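Local structure of propionate kinase (Francisella tularensis subsp. tularensis, 3KHY) at residues N20-Q25 with E379-I384; G83-H88 with L374-E379. The protein probably catalyses the reversible, magnesium-dependent transfer of phosphate from ATP to propionate or acetate, giving the acyl phosphate and ADP. All blocks are in the same frame, centred on the assembly; numbering follows the deposited sequence.

Contact 1: residues N20-Q25 with E379-I384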
loop_
_atom_site.group_PDB
_atom_site.type_symbol
_atom_site.label_atom_id
_atom_site.label_comp_id
_atom_site.label_asym_id
_atom_site.label_seq_id
_atom_site.Cartn_x
_atom_site.Cartn_y
_atom_site.Cartn_z
ATOM N N ASN A 20 21.964 19.706 25.997
ATOM C CA ASN A 20 22.430 19.107 27.238
ATOM C C ASN A 20 21.572 17.898 27.528
ATOM O O ASN A 20 20.396 18.039 27.871
ATOM C CB ASN A 20 22.351 20.115 28.389
ATOM C CG ASN A 20 22.891 19.552 29.694
ATOM O OD1 ASN A 20 22.514 18.459 30.115
ATOM N ND2 ASN A 20 23.781 20.300 30.340
ATOM N N PRO A 21 22.154 16.697 27.381
ATOM C CA PRO A 21 21.418 15.429 27.475
ATOM C C PRO A 21 20.849 15.183 28.868
ATOM O O PRO A 21 19.866 14.461 29.017
ATOM C CB PRO A 21 22.488 14.370 27.175
ATOM C CG PRO A 21 23.657 15.110 26.627
ATOM C CD PRO A 21 23.598 16.484 27.192
ATOM N N HIS A 22 21.456 15.792 29.878
ATOM C CA HIS A 22 21.059 15.549 31.256
ATOM C C HIS A 22 19.891 16.430 31.693
ATOM O O HIS A 22 19.035 15.999 32.466
ATOM C CB HIS A 22 22.263 15.722 32.181
ATOM C CG HIS A 22 23.483 14.998 31.705
ATOM N ND1 HIS A 22 24.544 15.642 31.105
ATOM C CD2 HIS A 22 23.796 13.681 31.712
ATOM C CE1 HIS A 22 25.465 14.753 30.779
ATOM N NE2 HIS A 22 25.036 13.557 31.136
ATOM N N THR A 23 19.852 17.658 31.187
ATOM C CA THR A 23 18.760 18.572 31.497
ATOM C C THR A 23 17.716 18.559 30.388
ATOM O O THR A 23 16.610 19.072 30.560
ATOM C CB THR A 23 19.262 20.012 31.678
ATOM O OG1 THR A 23 19.830 20.476 30.450
ATOM C CG2 THR A 23 20.315 20.073 32.771
ATOM N N SER A 24 18.085 17.977 29.250
ATOM C CA SER A 24 17.202 17.890 28.083
ATOM C C SER A 24 17.034 19.227 27.377
ATOM O O SER A 24 16.179 19.367 26.507
ATOM C CB SER A 24 15.825 17.341 28.461
ATOM O OG SER A 24 15.912 15.998 28.901
ATOM N N GLN A 25 17.852 20.207 27.742
ATOM C CA GLN A 25 17.679 21.554 27.206
ATOM C C GLN A 25 18.452 21.795 25.922
ATOM O O GLN A 25 19.634 21.459 25.806
ATOM C CB GLN A 25 18.039 22.616 28.249
ATOM C CG GLN A 25 16.977 22.793 29.321
ATOM C CD GLN A 25 17.417 23.742 30.416
ATOM O OE1 GLN A 25 18.285 24.592 30.203
ATOM N NE2 GLN A 25 16.821 23.602 31.598
ATOM N N GLU A 379 20.998 9.248 22.432
ATOM C CA GLU A 379 21.630 8.079 21.825
ATOM C C GLU A 379 23.145 8.220 21.823
ATOM O O GLU A 379 23.883 7.252 22.023
ATOM C CB GLU A 379 21.140 7.914 20.386
ATOM C CG GLU A 379 19.718 7.430 20.297
ATOM C CD GLU A 379 19.629 5.969 20.639
ATOM O OE1 GLU A 379 20.244 5.165 19.907
ATOM O OE2 GLU A 379 18.971 5.629 21.643
ATOM N N THR A 380 23.601 9.439 21.573
ATOM C CA THR A 380 25.032 9.725 21.499
ATOM C C THR A 380 25.674 9.625 22.886
ATOM O O THR A 380 26.670 8.931 23.067
ATOM C CB THR A 380 25.278 11.117 20.885
ATOM O OG1 THR A 380 24.778 11.133 19.539
ATOM C CG2 THR A 380 26.776 11.460 20.882
ATOM N N GLN A 381 25.080 10.306 23.857
ATOM C CA GLN A 381 25.526 10.246 25.247
ATOM C C GLN A 381 25.660 8.795 25.730
ATOM O O GLN A 381 26.608 8.442 26.435
ATOM C CB GLN A 381 24.536 10.998 26.137
ATOM C CG GLN A 381 24.798 10.866 27.632
ATOM C CD GLN A 381 26.025 11.626 28.075
ATOM O OE1 GLN A 381 26.468 12.560 27.404
ATOM N NE2 GLN A 381 26.584 11.237 29.217
ATOM N N ASN A 382 24.705 7.959 25.340
ATOM C CA ASN A 382 24.683 6.567 25.762
ATOM C C ASN A 382 25.930 5.793 25.340
ATOM O O ASN A 382 26.300 4.814 25.983
ATOM C CB ASN A 382 23.432 5.872 25.225
ATOM C CG ASN A 382 23.301 4.445 25.725
ATOM O OD1 ASN A 382 23.184 3.507 24.936
ATOM N ND2 ASN A 382 23.327 4.275 27.042
ATOM N N LEU A 383 26.581 6.243 24.273
ATOM C CA LEU A 383 27.728 5.527 23.721
ATOM C C LEU A 383 29.100 6.093 24.095
ATOM O O LEU A 383 30.118 5.548 23.674
ATOM C CB LEU A 383 27.636 5.462 22.198
ATOM C CG LEU A 383 26.506 4.641 21.590
ATOM C CD1 LEU A 383 26.454 4.874 20.089
ATOM C CD2 LEU A 383 26.705 3.174 21.911
ATOM N N ILE A 384 29.140 7.177 24.862
ATOM C CA ILE A 384 30.419 7.815 25.182
ATOM C C ILE A 384 30.753 7.759 26.671
ATOM O O ILE A 384 30.284 6.879 27.390
ATOM C CB ILE A 384 30.463 9.284 24.720
ATOM C CG1 ILE A 384 29.546 10.142 25.589
ATOM C CG2 ILE A 384 30.094 9.403 23.242
ATOM C CD1 ILE A 384 29.617 11.604 25.263
#
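Asn20 OD1 is gripped by two backbone N-H groups, those of His22 and Thr23, and this grip shapes the turn that brings Pro21 and His22 against Gln381. His22 N lies 2.9 Å from Asn20 OD1 and in the carbonyl plane, with an N-H...O angle of 134°; this bond defines an Asx turn. Thr23 N, 3.0 Å from Asn20 OD1, gives a straighter bond but stands above that plane. Asparagine suits the place because its short side chain brings OD1 within reach of the backbone N-H groups two and three residues later. Proline follows naturally, since its fixed phi fits the helical bend and its missing N-H costs the turn nothing. Ser24 then takes a left-handed backbone conformation, and Asn20 N bonds to Gln25 O at 2.9 Å to close the hairpin.

Across the contact, the work falls to Gln381. With CG anti to the backbone N (chi1 173°) and a bend at chi2, its amide is carried beside the turn. Gln381 CB meets Pro21 CB at 4.1 Å, and Gln381 OE1 rests 3.9 Å from Pro21 CG. That oxygen is buried by the contact and has no polar partner in the model. Gln381 NE2 comes to the edge of the imidazole, 3.4 Å from His22 NE2, at an angle too poor for a hydrogen bond; ring and amide planes stand 74° apart. His22 has two conformers, so this approach is provisional.

The contact is thus a light surface touch between a hairpin turn and the last turn of helix 372-382. Pro21 also leans on Ile4 of strand 3-9. On the helix, Thr380 packs on Ile4, on Ala81 of strand 79-86 and on Val138 of strand 137-141, which seats the helix end across the neighbouring strands.

Contact 2: residues G83-H88 with L374-E379; sequences GHRVVH and LMIAQE
Ile376 projects from helix 374-379 onto strand 83-86, and its two branches touch Gly83 and Arg85. The contact across the segments is entirely of van der Waals type. Ile376 CG2 settles on the peptide of Gly83, 4.0 Å from Gly83 C and equally 4.0 Å from Gly83 O. Glycine fits because the strand there offers bare backbone on the side facing the helix, so the methyl lies directly against it. With no side chain at Gly83 between them, the axes of strand 83-86 and helix 374-379 come within 8.2 Å, their N-to-C directions 120° apart. The longer branch runs on along the strand: Ile376 CD1 reaches Arg85 CB at 3.9 Å and Arg85 CA at 4.2 Å. Isoleucine suits the position because branching at CB sends one arm to each residue; with CG1 anti to the carbonyl carbon (chi1 -74°), CG2 falls anti to the backbone N. The same side chain touches Val140 on the adjoining strand 137-141.

Backbone hydrogen bonds hold each partner in its own secondary structure. In the helix, Gln378 N bonds to Leu374 O at 2.8 Å, while Gly83 and Arg85 are tied into the sheet through Leu5 and Leu7 of strand 3-9.

Charge enters at the far end of Arg85. Only the base of the side chain, at CB, packs on Ile376, and its chain, extended from CG to NE, delivers the guanidinium to two carboxylates. NE forms a salt bridge with Asp142, and NH2 forms one with Glu372 at the start of helix 372-382; the pair probably fixes the rotation of the group.

Arg85 is a predicted substrate-binding residue, Asp142 a predicted active-site acid/base and Glu372 a predicted magnesium ligand. The arrangement therefore joins active-site residues to the strand-and-helix packing of an acetokinase domain with the actin-like ATPase fold.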
loop_
_atom_site.group_PDB
_atom_site.type_symbol
_atom_site.label_atom_id
_atom_site.label_comp_id
_atom_site.label_asym_id
_atom_site.label_seq_id
_atom_site.Cartn_x
_atom_site.Cartn_y
_atom_site.Cartn_z
ATOM N N GLY A 83 26.668 14.049 17.461
ATOM C CA GLY A 83 25.716 13.072 16.955
ATOM C C GLY A 83 25.208 13.458 15.580
ATOM O O GLY A 83 24.766 14.588 15.379
ATOM N N HIS A 84 25.284 12.522 14.636
ATOM C CA HIS A 84 24.884 12.763 13.255
ATOM C C HIS A 84 23.625 11.997 12.927
ATOM O O HIS A 84 23.552 10.787 13.152
ATOM C CB HIS A 84 25.967 12.282 12.287
ATOM C CG HIS A 84 27.275 12.999 12.429
ATOM N ND1 HIS A 84 27.624 14.070 11.639
ATOM C CD2 HIS A 84 28.320 12.790 13.265
ATOM C CE1 HIS A 84 28.828 14.494 11.980
ATOM N NE2 HIS A 84 29.271 13.738 12.969
ATOM N N ARG A 85 22.637 12.695 12.381
ATOM C CA ARG A 85 21.504 12.021 11.772
ATOM C C ARG A 85 21.991 11.351 10.501
ATOM O O ARG A 85 22.741 11.951 9.725
ATOM C CB ARG A 85 20.405 13.029 11.429
ATOM C CG ARG A 85 19.108 12.389 10.944
ATOM C CD ARG A 85 18.021 13.456 10.761
ATOM N NE ARG A 85 16.692 12.863 10.727
ATOM C CZ ARG A 85 15.775 13.043 11.674
ATOM N NH1 ARG A 85 16.037 13.819 12.720
ATOM N NH2 ARG A 85 14.588 12.461 11.569
ATOM N N VAL A 86 21.593 10.097 10.305
ATOM C CA VAL A 86 21.808 9.407 9.050
ATOM C C VAL A 86 20.467 8.837 8.610
ATOM O O VAL A 86 19.845 8.077 9.344
ATOM C CB VAL A 86 22.854 8.286 9.193
ATOM C CG1 VAL A 86 22.940 7.470 7.911
ATOM C CG2 VAL A 86 24.217 8.887 9.540
ATOM N N VAL A 87 20.017 9.205 7.415
ATOM C CA VAL A 87 18.672 8.840 6.979
ATOM C C VAL A 87 18.489 7.345 6.719
ATOM O O VAL A 87 17.421 6.799 6.993
ATOM C CB VAL A 87 18.210 9.688 5.760
ATOM C CG1 VAL A 87 18.233 11.180 6.114
ATOM C CG2 VAL A 87 19.092 9.428 4.552
ATOM N N HIS A 88 19.514 6.657 6.217
ATOM C CA HIS A 88 19.326 5.245 5.879
ATOM C C HIS A 88 20.503 4.345 6.254
ATOM O O HIS A 88 21.606 4.522 5.744
ATOM C CB HIS A 88 18.997 5.091 4.392
ATOM C CG HIS A 88 18.078 3.950 4.092
ATOM N ND1 HIS A 88 18.362 2.653 4.450
ATOM C CD2 HIS A 88 16.879 3.913 3.460
ATOM C CE1 HIS A 88 17.384 1.860 4.048
ATOM N NE2 HIS A 88 16.471 2.601 3.443
ATOM N N LEU A 374 16.921 15.918 20.530
ATOM C CA LEU A 374 17.175 15.406 21.880
ATOM C C LEU A 374 17.434 13.900 21.869
ATOM O O LEU A 374 18.307 13.404 22.578
ATOM C CB LEU A 374 16.009 15.739 22.822
ATOM C CG LEU A 374 16.098 15.226 24.263
ATOM C CD1 LEU A 374 17.377 15.705 24.938
ATOM C CD2 LEU A 374 14.875 15.674 25.070
HETATM N N MSE A 375 16.670 13.169 21.060
HETATM C CA MSE A 375 16.836 11.729 20.984
HETATM C C MSE A 375 18.228 11.387 20.457
HETATM O O MSE A 375 18.878 10.472 20.948
HETATM C CB MSE A 375 15.771 11.118 20.072
HETATM C CG MSE A 375 15.804 9.601 20.023
HETATM SE SE MSE A 375 15.306 8.775 21.740
HETATM C CE MSE A 375 15.794 6.952 21.332
ATOM N N ILE A 376 18.666 12.111 19.436
ATOM C CA ILE A 376 19.995 11.893 18.889
ATOM C C ILE A 376 21.051 12.194 19.960
ATOM O O ILE A 376 22.036 11.470 20.083
ATOM C CB ILE A 376 20.228 12.751 17.642
ATOM C CG1 ILE A 376 19.457 12.171 16.450
ATOM C CG2 ILE A 376 21.708 12.834 17.310
ATOM C CD1 ILE A 376 19.466 13.101 15.233
ATOM N N ALA A 377 20.835 13.251 20.743
ATOM C CA ALA A 377 21.766 13.602 21.821
ATOM C C ALA A 377 21.805 12.516 22.891
ATOM O O ALA A 377 22.869 12.192 23.416
ATOM C CB ALA A 377 21.405 14.943 22.440
ATOM N N GLN A 378 20.643 11.946 23.207
ATOM C CA GLN A 378 20.573 10.869 24.196
ATOM C C GLN A 378 21.229 9.583 23.702
ATOM O O GLN A 378 21.914 8.893 24.462
ATOM C CB GLN A 378 19.126 10.596 24.603
ATOM C CG GLN A 378 18.477 11.725 25.386
ATOM C CD GLN A 378 16.991 11.512 25.573
ATOM O OE1 GLN A 378 16.379 10.694 24.884
ATOM N NE2 GLN A 378 16.398 12.255 26.498
ATOM N N GLU A 379 20.998 9.248 22.432
ATOM C CA GLU A 379 21.630 8.079 21.825
ATOM C C GLU A 379 23.145 8.220 21.823
ATOM O O GLU A 379 23.883 7.252 22.023
ATOM C CB GLU A 379 21.140 7.914 20.386
ATOM C CG GLU A 379 19.718 7.430 20.297
ATOM C CD GLU A 379 19.629 5.969 20.639
ATOM O OE1 GLU A 379 20.244 5.165 19.907
ATOM O OE2 GLU A 379 18.971 5.629 21.643
#

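Overall arrangement
From the N terminus, the chain first makes the hairpin of strands 14-20 and 25-33, whose turn waits for contact 1, and then enters strand 79-86 of the same sheet, where contact 2 begins. It completes the first sheet with strands 97-98 and 137-141, then builds the second sheet and many helices before returning in helix 372-382. This last helix first meets 83-88, closing a loop of 285 residues, and then 20-25, closing one of 353, so contact 2 is nested within contact 1. Glu379 belongs to both, and the contact centres lie 11 Å apart. Thr380 OG1 touches Gly83 CA at 3.4 Å. Together the two contacts tie the C-terminal helix to the N-terminal sheet.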